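PDB 4XJA: sialidase B from Streptococcus pneumoniae TIGR4, which catalyses the hydrolysis of alpha-(2->3)-, alpha-(2->6)- and alpha-(2->8)-glycosidic linkages of terminal sialic acid residues in oligosaccharides, glycoproteins and glycolipids. Local coordinates for residues A[205-210]-A[224-229]; A[232-237]-A[278-283]; A[286-291]-A[306-311]; A[302-307]-A[450-455]. The protein carries 1 engineered substitution. All blocks are in the same frame, centred on the assembly; numbering follows the deposited sequence. Where two conformers were deposited one is given.

In the fold
From the N terminus, contact 1 pairs 205-210 with 224-229 and closes the hairpin of strands 205-213 and 219-226. Contact 2 then brings the loop 232-237 against 278-283 and closes a loop of forty residues. The two touch through Tyr-227 N and Lys-236 O. Contact 3 closes the hairpin of strands 286-294 and 301-308. It meets contact 1 through Asp-289 and Asp-224, and contact 2 through Ser-286 and Ser-233. Contact 4 opens on strand 301-308, where contact 3 ends, and spans 142 residues to reach 450-455. It shares Asp-306 and Val-307 with contact 3. Contacts 1, 2 and 3 follow in series, and none nests in another. All four reach the bound inhibitor in the beta-propeller.

Contact 1: residues A[205-210]-A[224-229]; sequences YFRIPT and DARYGG. With SFJ ((2R,3R,4R,5R,6R)-5-acetamido-2,3-difluoro-4-hydroxy-6-[(1R,2R)-1,2,3-trihydroxypropyl]tetrahydro-2H-pyran-2-carboxylic acid), chain F.
Arg-226 lies against Arg-207 on the face of a beta hairpin that looks into the sialidase active site. Its strand pairs antiparallel with 205-210, and Arg-226 N bonds to Tyr-205 O at 3.0 Å. CB lies near the same carbonyl oxygen. From CG to NE the chain is extended, which lays the charged group alongside Arg-207 and Ile-208. CD passes near Arg-207 CB. That CB then sits over one face of the guanidinium, with Arg-226 NE 3.9 Å from Arg-207 CB. At the tip the two terminal nitrogens, NH1 and NH2, have different partners. Arg-226 NH1 packs on Arg-207 CD at 3.7 Å and bonds to the carbonyl of Thr-230. Arg-226 NH2 meets Ile-208 CG1 at 3.5 Å and makes a weak bond to the hydroxyl O4 of the inhibitor.

Asp-224 fixes the rotation of this group. Its OD2 takes NE and NH2 side-on, with Arg-226 NE to Asp-224 OD2 at 3.0 Å and Arg-226 NH2 at 2.9 Å. Arg-207 bends at chi3 (58°), and both its NH groups turn to the inhibitor carboxylate, with Arg-207 NH2 to O1B at 3.0 Å. Glu-631 holds its NE, and Tyr-615, the nucleophile by similarity, makes a cation-pi contact with it. Arg-519 and Arg-581 also bond to the inhibitor, consistent with the arginine triad of sialidases. Gly-229 CA rests over a face of the Tyr-205 ring in a CH-pi contact.

The two arginines bind different groups of the inhibitor, the carboxylate and O4. Each is paired with an acid, Asp-224 or Glu-631, which probably offsets the clustered positive charge.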
# COMPACT_ATOMS: atom_id res chain seq x y z
N TYR A 205 4.89 7.01 1.53
CA TYR A 205 4.51 5.59 1.38
C TYR A 205 3.01 5.38 1.51
O TYR A 205 2.33 6.14 2.19
CB TYR A 205 5.23 4.74 2.43
CG TYR A 205 6.70 5.03 2.45
CD1 TYR A 205 7.54 4.46 1.51
CD2 TYR A 205 7.24 5.94 3.34
CE1 TYR A 205 8.89 4.76 1.48
CE2 TYR A 205 8.59 6.24 3.33
CZ TYR A 205 9.40 5.65 2.39
OH TYR A 205 10.75 5.95 2.37
N PHE A 206 2.51 4.33 0.86
CA PHE A 206 1.08 4.01 0.91
C PHE A 206 0.89 2.50 0.97
O PHE A 206 1.66 1.76 0.36
CB PHE A 206 0.37 4.58 -0.33
CG PHE A 206 0.47 6.09 -0.45
CD1 PHE A 206 -0.43 6.91 0.22
CD2 PHE A 206 1.47 6.67 -1.21
CE1 PHE A 206 -0.33 8.31 0.14
CE2 PHE A 206 1.57 8.06 -1.32
CZ PHE A 206 0.68 8.88 -0.64
N ARG A 207 -0.12 2.06 1.70
CA ARG A 207 -0.51 0.66 1.71
C ARG A 207 -2.01 0.57 1.95
O ARG A 207 -2.64 1.54 2.33
CB ARG A 207 0.22 -0.11 2.82
CG ARG A 207 1.66 -0.57 2.50
CD ARG A 207 2.01 -1.83 3.32
NE ARG A 207 1.06 -2.91 3.06
CZ ARG A 207 0.99 -4.05 3.74
NH1 ARG A 207 1.82 -4.29 4.76
NH2 ARG A 207 0.08 -4.96 3.41
N ILE A 208 -2.55 -0.63 1.74
CA ILE A 208 -3.95 -0.93 2.08
C ILE A 208 -4.96 -0.12 1.25
O ILE A 208 -5.76 0.63 1.80
CB ILE A 208 -4.23 -0.75 3.59
CG1 ILE A 208 -3.02 -1.18 4.45
CG2 ILE A 208 -5.45 -1.55 4.00
CD1 ILE A 208 -2.61 -2.65 4.32
N PRO A 209 -4.93 -0.28 -0.08
CA PRO A 209 -5.88 0.44 -0.95
C PRO A 209 -7.30 -0.11 -0.85
O PRO A 209 -7.49 -1.31 -0.60
CB PRO A 209 -5.35 0.15 -2.35
CG PRO A 209 -4.70 -1.20 -2.24
CD PRO A 209 -4.06 -1.20 -0.85
N THR A 210 -8.28 0.78 -1.03
CA THR A 210 -9.68 0.40 -1.19
C THR A 210 -10.26 1.12 -2.43
O THR A 210 -9.75 2.15 -2.86
CB THR A 210 -10.52 0.80 0.02
OG1 THR A 210 -10.85 2.20 -0.07
CG2 THR A 210 -9.79 0.52 1.34
N ASP A 224 -4.10 3.85 3.46
CA ASP A 224 -3.22 4.25 4.56
C ASP A 224 -2.17 5.17 3.98
O ASP A 224 -1.37 4.73 3.14
CB ASP A 224 -2.47 3.04 5.10
CG ASP A 224 -3.28 2.19 6.06
OD1 ASP A 224 -4.53 2.17 5.99
OD2 ASP A 224 -2.63 1.51 6.88
N ALA A 225 -2.14 6.43 4.40
CA ALA A 225 -0.98 7.28 4.09
C ALA A 225 0.06 7.05 5.20
O ALA A 225 -0.11 7.52 6.33
CB ALA A 225 -1.39 8.76 4.01
N ARG A 226 1.11 6.29 4.89
CA ARG A 226 2.07 5.85 5.90
C ARG A 226 3.34 6.69 5.86
O ARG A 226 4.05 6.71 4.86
CB ARG A 226 2.37 4.35 5.73
CG ARG A 226 1.12 3.45 5.89
CD ARG A 226 1.47 1.99 6.11
NE ARG A 226 0.29 1.20 6.48
CZ ARG A 226 0.31 -0.10 6.78
NH1 ARG A 226 1.45 -0.78 6.78
NH2 ARG A 226 -0.82 -0.71 7.10
N TYR A 227 3.62 7.36 6.96
CA TYR A 227 4.72 8.31 6.98
C TYR A 227 6.05 7.69 7.36
O TYR A 227 7.09 8.04 6.79
CB TYR A 227 4.36 9.52 7.87
CG TYR A 227 3.16 10.27 7.32
CD1 TYR A 227 1.87 9.82 7.57
CD2 TYR A 227 3.33 11.39 6.51
CE1 TYR A 227 0.77 10.47 7.04
CE2 TYR A 227 2.23 12.05 5.98
CZ TYR A 227 0.96 11.58 6.25
OH TYR A 227 -0.13 12.21 5.72
N GLY A 228 6.04 6.79 8.34
CA GLY A 228 7.28 6.22 8.86
C GLY A 228 7.67 4.94 8.14
O GLY A 228 7.74 3.87 8.75
N GLY A 229 7.91 5.06 6.84
CA GLY A 229 8.12 3.89 6.01
C GLY A 229 6.81 3.13 5.84
O GLY A 229 5.74 3.66 6.13
C11 SFJ F . -4.14 -3.66 12.27
C9 SFJ F . -0.48 -8.76 11.76
C10 SFJ F . -2.91 -4.16 11.51
C1 SFJ F . -0.07 -7.58 6.45
C7 SFJ F . -0.56 -6.66 10.63
C4 SFJ F . -2.20 -4.56 7.89
C3 SFJ F . -1.01 -5.13 7.01
C5 SFJ F . -1.97 -4.94 9.37
C6 SFJ F . -1.70 -6.43 9.56
C2 SFJ F . -0.49 -6.60 7.59
N5 SFJ F . -3.08 -4.52 10.22
O10 SFJ F . -1.83 -4.17 12.06
O9 SFJ F . -0.27 -8.04 12.93
O1A SFJ F . -0.32 -8.79 6.60
O8 SFJ F . 0.09 -8.81 9.54
O7 SFJ F . 0.46 -5.65 10.76
O4 SFJ F . -2.42 -3.22 7.74
O6 SFJ F . -1.49 -7.12 8.37
FAI SFJ F . -0.23 -4.40 7.01
FAJ SFJ F . 0.59 -6.62 8.23
O1B SFJ F . 0.55 -7.03 5.54
C8 SFJ F . 0.18 -8.03 10.68
O HOH W 1 -6.60 1.73 4.33

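Contact 2: residues A[232-237]-A[278-283]; sequences DSKSKI and NSQISG. With SFJ ((2R,3R,4R,5R,6R)-5-acetamido-2,3-difluoro-4-hydroxy-6-[(1R,2R)-1,2,3-trihydroxypropyl]tetrahydro-2H-pyran-2-carboxylic acid), chain F.
Gln-280 reaches over the loop 232-237 and holds its backbone with one amide nitrogen. Gln-280 NE2 bonds to Lys-234 O at 2.8 Å, in the carbonyl plane and on a lone pair. The bond is bent, with an angle of 135° at the hydrogen. A second bond, from Gln-280 NE2 to Asp-232 O at 3.2 Å, is weak. A water takes a third contact from NE2 and donates to Ser-233 O. NE2 thus has three acceptors near it, and the bond to Lys-234 O is the shortest. The Gln-280 chain is extended beyond CG, and Lys-234 crosses it at about a right angle, with Lys-234 CG 3.7 Å from Gln-280 NE2.

Further out, the Lys-234 chain runs straight along Ser-282. A water between Lys-234 NZ and Ser-282 O makes a short and doubtful bridge. Ser-282 OG turns back on its own segment and donates to Gln-280 O at 2.7 Å. Another water joins Ser-235 OG to Ile-281 N, and Ser-235 CA lies 3.4 Å from Ile-281 O in a CA-H...O contact. Ile-281 CD1 packs on Lys-236 CB at 4.2 Å. The end of Lys-236 goes elsewhere, to a salt bridge with Glu-265 and a cation-pi contact with Tyr-227. Ser-233 OG bonds to Ser-286 OG.

The peptide bond between Ser-233 and Lys-234 is cis. In one of its two conformers Asp-232, the proton acceptor by similarity, lies beside O7 of the inhibitor. Gln-280 is thus a second-shell residue. By bonding to Lys-234 O, and weakly to Asp-232 O, it probably helps to position the loop that carries the acid.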
# COMPACT_ATOMS: atom_id res chain seq x y z
N ASP A 232 3.40 -1.13 9.63
CA ASP A 232 2.10 -0.99 10.28
C ASP A 232 2.30 -0.28 11.61
O ASP A 232 3.43 -0.11 12.06
CB ASP A 232 1.42 -2.35 10.50
CG ASP A 232 2.31 -3.33 11.25
OD1 ASP A 232 3.52 -3.40 10.95
OD2 ASP A 232 1.79 -4.03 12.15
N SER A 233 1.20 0.13 12.24
CA SER A 233 1.26 0.75 13.56
C SER A 233 2.00 -0.21 14.49
O SER A 233 1.85 -1.43 14.34
CB SER A 233 -0.16 1.01 14.08
OG SER A 233 -0.89 1.79 13.14
N LYS A 234 2.79 0.29 15.44
CA LYS A 234 2.92 1.73 15.75
C LYS A 234 3.67 2.49 14.66
O LYS A 234 4.67 2.01 14.11
CB LYS A 234 3.66 1.90 17.08
CG LYS A 234 5.09 1.33 17.09
CD LYS A 234 5.71 1.36 18.49
CE LYS A 234 7.10 0.71 18.50
NZ LYS A 234 7.77 0.83 19.83
N SER A 235 3.16 3.68 14.32
CA SER A 235 3.78 4.55 13.33
C SER A 235 3.03 5.87 13.31
O SER A 235 2.22 6.15 14.19
CB SER A 235 3.74 3.88 11.96
OG SER A 235 4.52 4.60 11.02
N LYS A 236 3.29 6.69 12.30
CA LYS A 236 2.33 7.74 11.97
C LYS A 236 1.67 7.36 10.65
O LYS A 236 2.35 7.15 9.65
CB LYS A 236 2.97 9.12 11.82
CG LYS A 236 1.95 10.14 11.28
CD LYS A 236 2.53 11.53 11.07
CE LYS A 236 1.44 12.51 10.60
NZ LYS A 236 0.32 12.60 11.55
N ILE A 237 0.35 7.22 10.68
CA ILE A 237 -0.42 6.85 9.50
C ILE A 237 -1.74 7.62 9.57
O ILE A 237 -2.36 7.69 10.64
CB ILE A 237 -0.74 5.32 9.46
CG1 ILE A 237 0.54 4.48 9.56
CG2 ILE A 237 -1.51 4.95 8.18
CD1 ILE A 237 0.26 2.99 9.75
N ASN A 278 14.19 -1.22 10.29
CA ASN A 278 13.12 -1.41 11.27
C ASN A 278 12.90 -0.22 12.19
O ASN A 278 12.12 -0.32 13.15
CB ASN A 278 13.34 -2.67 12.10
CG ASN A 278 12.98 -3.92 11.34
OD1 ASN A 278 12.15 -3.90 10.42
ND2 ASN A 278 13.60 -5.04 11.72
N SER A 279 13.60 0.88 11.93
CA SER A 279 13.30 2.13 12.62
C SER A 279 11.80 2.39 12.46
O SER A 279 11.25 2.25 11.36
CB SER A 279 14.09 3.30 12.04
OG SER A 279 15.48 3.08 12.14
N GLN A 280 11.14 2.76 13.55
CA GLN A 280 9.68 2.82 13.58
C GLN A 280 9.25 3.98 14.45
O GLN A 280 9.71 4.12 15.59
CB GLN A 280 9.15 1.50 14.13
CG GLN A 280 7.66 1.30 14.01
CD GLN A 280 7.23 -0.12 14.35
OE1 GLN A 280 8.02 -0.92 14.88
NE2 GLN A 280 5.99 -0.46 14.03
N ILE A 281 8.36 4.83 13.93
CA ILE A 281 7.89 5.97 14.71
C ILE A 281 7.12 5.45 15.91
O ILE A 281 6.17 4.68 15.77
CB ILE A 281 7.04 6.94 13.86
CG1 ILE A 281 7.88 7.53 12.72
CG2 ILE A 281 6.51 8.08 14.73
CD1 ILE A 281 7.11 8.43 11.77
N SER A 282 7.56 5.83 17.11
CA SER A 282 7.19 5.10 18.31
C SER A 282 6.34 5.88 19.30
O SER A 282 5.90 5.33 20.30
CB SER A 282 8.44 4.58 19.01
OG SER A 282 9.07 3.61 18.21
N GLY A 283 6.12 7.16 19.02
CA GLY A 283 5.34 7.98 19.93
C GLY A 283 4.12 8.65 19.32
O GLY A 283 3.48 9.49 19.97
C11 SFJ F . -4.14 -3.66 12.27
C9 SFJ F . -0.48 -8.76 11.76
C10 SFJ F . -2.91 -4.16 11.51
C1 SFJ F . -0.07 -7.58 6.45
C7 SFJ F . -0.56 -6.66 10.63
C4 SFJ F . -2.20 -4.56 7.89
C3 SFJ F . -1.01 -5.13 7.01
C5 SFJ F . -1.97 -4.94 9.37
C6 SFJ F . -1.70 -6.43 9.56
C2 SFJ F . -0.49 -6.60 7.59
N5 SFJ F . -3.08 -4.52 10.22
O10 SFJ F . -1.83 -4.17 12.06
O9 SFJ F . -0.27 -8.04 12.93
O1A SFJ F . -0.32 -8.79 6.60
O8 SFJ F . 0.09 -8.81 9.54
O7 SFJ F . 0.46 -5.65 10.76
O4 SFJ F . -2.42 -3.22 7.74
O6 SFJ F . -1.49 -7.12 8.37
FAI SFJ F . -0.23 -4.40 7.01
FAJ SFJ F . 0.59 -6.62 8.23
O1B SFJ F . 0.55 -7.03 5.54
C8 SFJ F . 0.18 -8.03 10.68
O HOH W 2 4.46 -3.11 14.15
O HOH W 3 6.29 3.12 21.50
O HOH W 4 7.22 3.90 11.44

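Contact 3: residues A[286-291]-A[306-311]; sequences SFIDSS and DVMPAG. With SFJ ((2R,3R,4R,5R,6R)-5-acetamido-2,3-difluoro-4-hydroxy-6-[(1R,2R)-1,2,3-trihydroxypropyl]tetrahydro-2H-pyran-2-carboxylic acid), chain F.
Phe-287 and Val-307 lie side by side near the open end of a beta hairpin. Strands 286-294 and 301-308 form it, within one blade of the sialidase beta-propeller. This is the tight apolar part. Phe-287 CE1 touches Val-307 CG1 at 3.8 Å, and both side chains point the same way. Phe-260 stacks on the Phe-287 ring, and Phe-436 meets it edge-to-face. The two backbone bonds of Ser-286 with Met-308 are nearly straight, with Met-308 N to Ser-286 O at 2.7 Å and 171°. Those of Ile-288 with Asp-306 are more bent. On the other face of the hairpin, Ile-288 CG2 packs on Met-308 CE at 4.0 Å. The Met-308 chain bends at chi2 (-73°), which turns its methyl CE across to Ile-288 CG2. Ser-286 OG lies against Met-308 CB, and its polar partner is Ser-233.

The side toward the sugar pocket is polar. Here a water and two carboxylates stand in for apolar packing. Asp-306 CB still packs on Ile-288, 3.2 Å from Ile-288 O. Asp-289 CB comes to 3.8 Å from Asp-306 OD2, and the two OD2 atoms, of Asp-289 and Asp-306, lie 3.9 Å apart. The water lies between them, but its bonding is doubtful.

Asp-289 has a positive phi of 66°, so the regular up-and-down order of the strand breaks. Ile-288 and Asp-289 both reach the inhibitor. The Ile-288 methyl CD1 packs against its O4 and C10. Asp-289 grips two polar atoms: OD2 accepts from inhibitor N5 at 2.9 Å, and OD1 accepts from inhibitor O4 at 2.6 Å.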
# COMPACT_ATOMS: atom_id res chain seq x y z
N SER A 286 -2.05 6.77 15.41
CA SER A 286 -2.25 6.45 13.99
C SER A 286 -3.62 5.84 13.69
O SER A 286 -4.33 5.40 14.60
CB SER A 286 -1.15 5.52 13.48
OG SER A 286 -1.08 4.32 14.24
N PHE A 287 -3.97 5.82 12.40
CA PHE A 287 -5.13 5.09 11.89
C PHE A 287 -4.60 4.00 10.97
O PHE A 287 -3.53 4.15 10.40
CB PHE A 287 -6.03 6.03 11.08
CG PHE A 287 -6.61 7.15 11.90
CD1 PHE A 287 -7.78 6.97 12.62
CD2 PHE A 287 -5.97 8.38 11.96
CE1 PHE A 287 -8.31 8.00 13.38
CE2 PHE A 287 -6.50 9.42 12.71
CZ PHE A 287 -7.67 9.23 13.42
N ILE A 288 -5.32 2.90 10.81
CA ILE A 288 -4.83 1.82 9.95
C ILE A 288 -5.97 0.92 9.50
O ILE A 288 -6.88 0.66 10.28
CB ILE A 288 -3.69 1.02 10.67
CG1 ILE A 288 -3.16 -0.12 9.80
CG2 ILE A 288 -4.13 0.51 12.04
CD1 ILE A 288 -1.91 -0.74 10.39
N ASP A 289 -5.91 0.48 8.24
CA ASP A 289 -6.89 -0.44 7.65
C ASP A 289 -8.29 0.17 7.53
O ASP A 289 -9.12 0.03 8.43
CB ASP A 289 -6.97 -1.76 8.45
CG ASP A 289 -5.69 -2.58 8.37
OD1 ASP A 289 -4.80 -2.22 7.56
OD2 ASP A 289 -5.58 -3.59 9.10
N SER A 290 -8.56 0.83 6.41
CA SER A 290 -9.86 1.47 6.21
C SER A 290 -10.77 0.62 5.33
O SER A 290 -10.33 -0.30 4.64
CB SER A 290 -9.71 2.88 5.60
OG SER A 290 -8.99 2.88 4.37
N SER A 291 -12.06 0.95 5.37
CA SER A 291 -13.08 0.22 4.63
C SER A 291 -14.20 1.21 4.38
O SER A 291 -14.48 2.05 5.25
CB SER A 291 -13.58 -0.96 5.46
OG SER A 291 -14.38 -1.82 4.68
N ASP A 306 -9.20 1.32 11.84
CA ASP A 306 -8.71 1.10 13.20
C ASP A 306 -8.05 2.38 13.69
O ASP A 306 -7.49 3.14 12.91
CB ASP A 306 -7.66 -0.01 13.26
CG ASP A 306 -8.14 -1.35 12.70
OD1 ASP A 306 -9.35 -1.67 12.72
OD2 ASP A 306 -7.26 -2.12 12.26
N VAL A 307 -8.10 2.61 15.00
CA VAL A 307 -7.42 3.76 15.60
C VAL A 307 -6.46 3.26 16.65
O VAL A 307 -6.84 2.47 17.52
CB VAL A 307 -8.39 4.69 16.34
CG1 VAL A 307 -7.73 6.05 16.55
CG2 VAL A 307 -9.67 4.83 15.57
N MET A 308 -5.22 3.73 16.59
CA MET A 308 -4.19 3.34 17.54
C MET A 308 -3.72 4.58 18.28
O MET A 308 -3.36 5.58 17.65
CB MET A 308 -3.00 2.73 16.81
CG MET A 308 -3.34 1.52 15.97
SD MET A 308 -3.67 0.09 17.00
CE MET A 308 -3.98 -1.10 15.69
N PRO A 309 -3.72 4.53 19.62
CA PRO A 309 -3.20 5.64 20.43
C PRO A 309 -1.70 5.70 20.28
O PRO A 309 -1.09 4.79 19.70
CB PRO A 309 -3.56 5.24 21.87
CG PRO A 309 -4.65 4.21 21.73
CD PRO A 309 -4.33 3.48 20.45
N ALA A 310 -1.10 6.76 20.83
CA ALA A 310 0.31 7.03 20.65
C ALA A 310 1.17 5.83 20.99
O ALA A 310 1.05 5.26 22.08
CB ALA A 310 0.72 8.23 21.49
N GLY A 311 2.02 5.43 20.05
CA GLY A 311 2.96 4.33 20.26
C GLY A 311 2.36 2.94 20.27
O GLY A 311 3.04 1.96 20.60
C11 SFJ F . -4.14 -3.66 12.27
C9 SFJ F . -0.48 -8.76 11.76
C10 SFJ F . -2.91 -4.16 11.51
C1 SFJ F . -0.07 -7.58 6.45
C7 SFJ F . -0.56 -6.66 10.63
C4 SFJ F . -2.20 -4.56 7.89
C3 SFJ F . -1.01 -5.13 7.01
C5 SFJ F . -1.97 -4.94 9.37
C6 SFJ F . -1.70 -6.43 9.56
C2 SFJ F . -0.49 -6.60 7.59
N5 SFJ F . -3.08 -4.52 10.22
O10 SFJ F . -1.83 -4.17 12.06
O9 SFJ F . -0.27 -8.04 12.93
O1A SFJ F . -0.32 -8.79 6.60
O8 SFJ F . 0.09 -8.81 9.54
O7 SFJ F . 0.46 -5.65 10.76
O4 SFJ F . -2.42 -3.22 7.74
O6 SFJ F . -1.49 -7.12 8.37
FAI SFJ F . -0.23 -4.40 7.01
FAJ SFJ F . 0.59 -6.62 8.23
O1B SFJ F . 0.55 -7.03 5.54
C8 SFJ F . 0.18 -8.03 10.68
O HOH W 5 -7.50 -4.06 10.81

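Contact 4: residues A[302-307]-A[450-455]; sequences ILLADV and TYLCPG. With SFJ ((2R,3R,4R,5R,6R)-5-acetamido-2,3-difluoro-4-hydroxy-6-[(1R,2R)-1,2,3-trihydroxypropyl]tetrahydro-2H-pyran-2-carboxylic acid), chain F.
Leu-452 lies across Leu-304 at about a right angle. Its CD2 branch does most of the touching: Leu-452 CD2 is 3.7 Å from Leu-304 CB and 3.2 Å from Leu-304 O. The other branch, CD1, meets Leu-304 CD2 at 4.0 Å. The CG of Leu-452 stands opposite its own nitrogen (chi1 -171°). This directs the side chain to Leu-304, while the backbone N-H bonds to Asp-306. That bond is straight, from Leu-452 N to Asp-306 OD1 at 3.0 Å and 165°, and it uses the syn lone pair of the carboxylate oxygen. Leu-452 CB also lies close to OD1.

The two segments belong to neighbouring blades of the propeller. Strand 451-459 is innermost in its blade and runs parallel to 286-294, the inner strand of the blade before it. Strand 301-308 is the next one out in that earlier blade. The contact thus reaches past 286-294, and Leu-452 also touches Ser-291 there. Phe-468 packs on Leu-304 from strand 466-472.

Tyr-451 turns its ring to the sugar pocket and stands at about a right angle to Asp-306. The ring and carboxylate planes are 74° apart. Asp-306 OD2 comes to the ring edge, in plane, 3.8 Å from Tyr-451 CD1. Both side chains border the acetamido methyl of the inhibitor. Its C11 is 3.5 Å from Asp-306 OD2 and 3.7 Å from Tyr-451 CD1.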
# COMPACT_ATOMS: atom_id res chain seq x y z
N ILE A 302 -19.75 6.18 4.21
CA ILE A 302 -19.29 5.87 5.56
C ILE A 302 -17.94 5.16 5.46
O ILE A 302 -17.78 4.25 4.66
CB ILE A 302 -20.32 4.97 6.26
CG1 ILE A 302 -21.61 5.76 6.52
CG2 ILE A 302 -19.76 4.40 7.56
CD1 ILE A 302 -22.77 4.88 6.95
N LEU A 303 -16.98 5.61 6.27
CA LEU A 303 -15.64 5.03 6.27
C LEU A 303 -15.26 4.68 7.70
O LEU A 303 -15.37 5.52 8.60
CB LEU A 303 -14.62 6.02 5.68
CG LEU A 303 -13.14 5.61 5.50
CD1 LEU A 303 -12.48 6.40 4.37
CD2 LEU A 303 -12.32 5.76 6.79
N LEU A 304 -14.82 3.44 7.90
CA LEU A 304 -14.29 2.99 9.18
C LEU A 304 -12.79 2.73 9.04
O LEU A 304 -12.31 2.47 7.93
CB LEU A 304 -14.99 1.70 9.63
CG LEU A 304 -16.34 1.77 10.37
CD1 LEU A 304 -17.38 2.49 9.55
CD2 LEU A 304 -16.82 0.37 10.67
N ALA A 305 -12.06 2.78 10.15
CA ALA A 305 -10.65 2.38 10.18
C ALA A 305 -10.29 2.06 11.63
O ALA A 305 -11.01 2.48 12.54
CB ALA A 305 -9.75 3.49 9.63
N ASP A 306 -9.20 1.32 11.84
CA ASP A 306 -8.71 1.10 13.20
C ASP A 306 -8.05 2.38 13.69
O ASP A 306 -7.49 3.14 12.91
CB ASP A 306 -7.66 -0.01 13.26
CG ASP A 306 -8.14 -1.35 12.70
OD1 ASP A 306 -9.35 -1.67 12.72
OD2 ASP A 306 -7.26 -2.12 12.26
N VAL A 307 -8.10 2.61 15.00
CA VAL A 307 -7.42 3.76 15.60
C VAL A 307 -6.46 3.26 16.65
O VAL A 307 -6.84 2.47 17.52
CB VAL A 307 -8.39 4.69 16.34
CG1 VAL A 307 -7.73 6.05 16.55
CG2 VAL A 307 -9.67 4.83 15.57
N THR A 450 -11.94 -5.45 17.84
CA THR A 450 -11.71 -6.30 16.69
C THR A 450 -10.95 -5.50 15.65
O THR A 450 -10.80 -4.28 15.77
CB THR A 450 -13.03 -6.86 16.11
OG1 THR A 450 -13.86 -5.79 15.65
CG2 THR A 450 -13.77 -7.66 17.16
N TYR A 451 -10.45 -6.19 14.64
CA TYR A 451 -9.68 -5.53 13.60
C TYR A 451 -10.51 -5.42 12.34
O TYR A 451 -11.04 -6.41 11.86
CB TYR A 451 -8.39 -6.31 13.35
CG TYR A 451 -7.42 -6.16 14.49
CD1 TYR A 451 -6.70 -4.99 14.65
CD2 TYR A 451 -7.23 -7.18 15.42
CE1 TYR A 451 -5.80 -4.83 15.68
CE2 TYR A 451 -6.33 -7.03 16.47
CZ TYR A 451 -5.62 -5.85 16.59
OH TYR A 451 -4.72 -5.67 17.62
N LEU A 452 -10.65 -4.19 11.84
CA LEU A 452 -11.43 -3.96 10.63
C LEU A 452 -10.79 -4.64 9.43
O LEU A 452 -9.56 -4.60 9.25
CB LEU A 452 -11.55 -2.46 10.35
CG LEU A 452 -12.53 -2.09 9.24
CD1 LEU A 452 -13.98 -2.31 9.68
CD2 LEU A 452 -12.30 -0.65 8.81
N CYS A 453 -11.62 -5.27 8.61
CA CYS A 453 -11.15 -5.87 7.37
C CYS A 453 -11.10 -4.79 6.32
O CYS A 453 -12.12 -4.19 6.01
CB CYS A 453 -12.10 -6.97 6.90
SG CYS A 453 -12.29 -8.31 8.08
N PRO A 454 -9.91 -4.52 5.78
CA PRO A 454 -9.82 -3.42 4.82
C PRO A 454 -10.53 -3.74 3.51
O PRO A 454 -10.61 -4.91 3.09
CB PRO A 454 -8.31 -3.28 4.58
CG PRO A 454 -7.69 -4.58 5.06
CD PRO A 454 -8.59 -5.05 6.17
N GLY A 455 -11.04 -2.70 2.87
CA GLY A 455 -11.69 -2.84 1.58
C GLY A 455 -13.04 -2.17 1.55
O GLY A 455 -13.15 -0.95 1.73
C11 SFJ F . -4.14 -3.66 12.27
C9 SFJ F . -0.48 -8.76 11.76
C10 SFJ F . -2.91 -4.16 11.51
C1 SFJ F . -0.07 -7.58 6.45
C7 SFJ F . -0.56 -6.66 10.63
C4 SFJ F . -2.20 -4.56 7.89
C3 SFJ F . -1.01 -5.13 7.01
C5 SFJ F . -1.97 -4.94 9.37
C6 SFJ F . -1.70 -6.43 9.56
C2 SFJ F . -0.49 -6.60 7.59
N5 SFJ F . -3.08 -4.52 10.22
O10 SFJ F . -1.83 -4.17 12.06
O9 SFJ F . -0.27 -8.04 12.93
O1A SFJ F . -0.32 -8.79 6.60
O8 SFJ F . 0.09 -8.81 9.54
O7 SFJ F . 0.46 -5.65 10.76
O4 SFJ F . -2.42 -3.22 7.74
O6 SFJ F . -1.49 -7.12 8.37
FAI SFJ F . -0.23 -4.40 7.01
FAJ SFJ F . 0.59 -6.62 8.23
O1B SFJ F . 0.55 -7.03 5.54
C8 SFJ F . 0.18 -8.03 10.68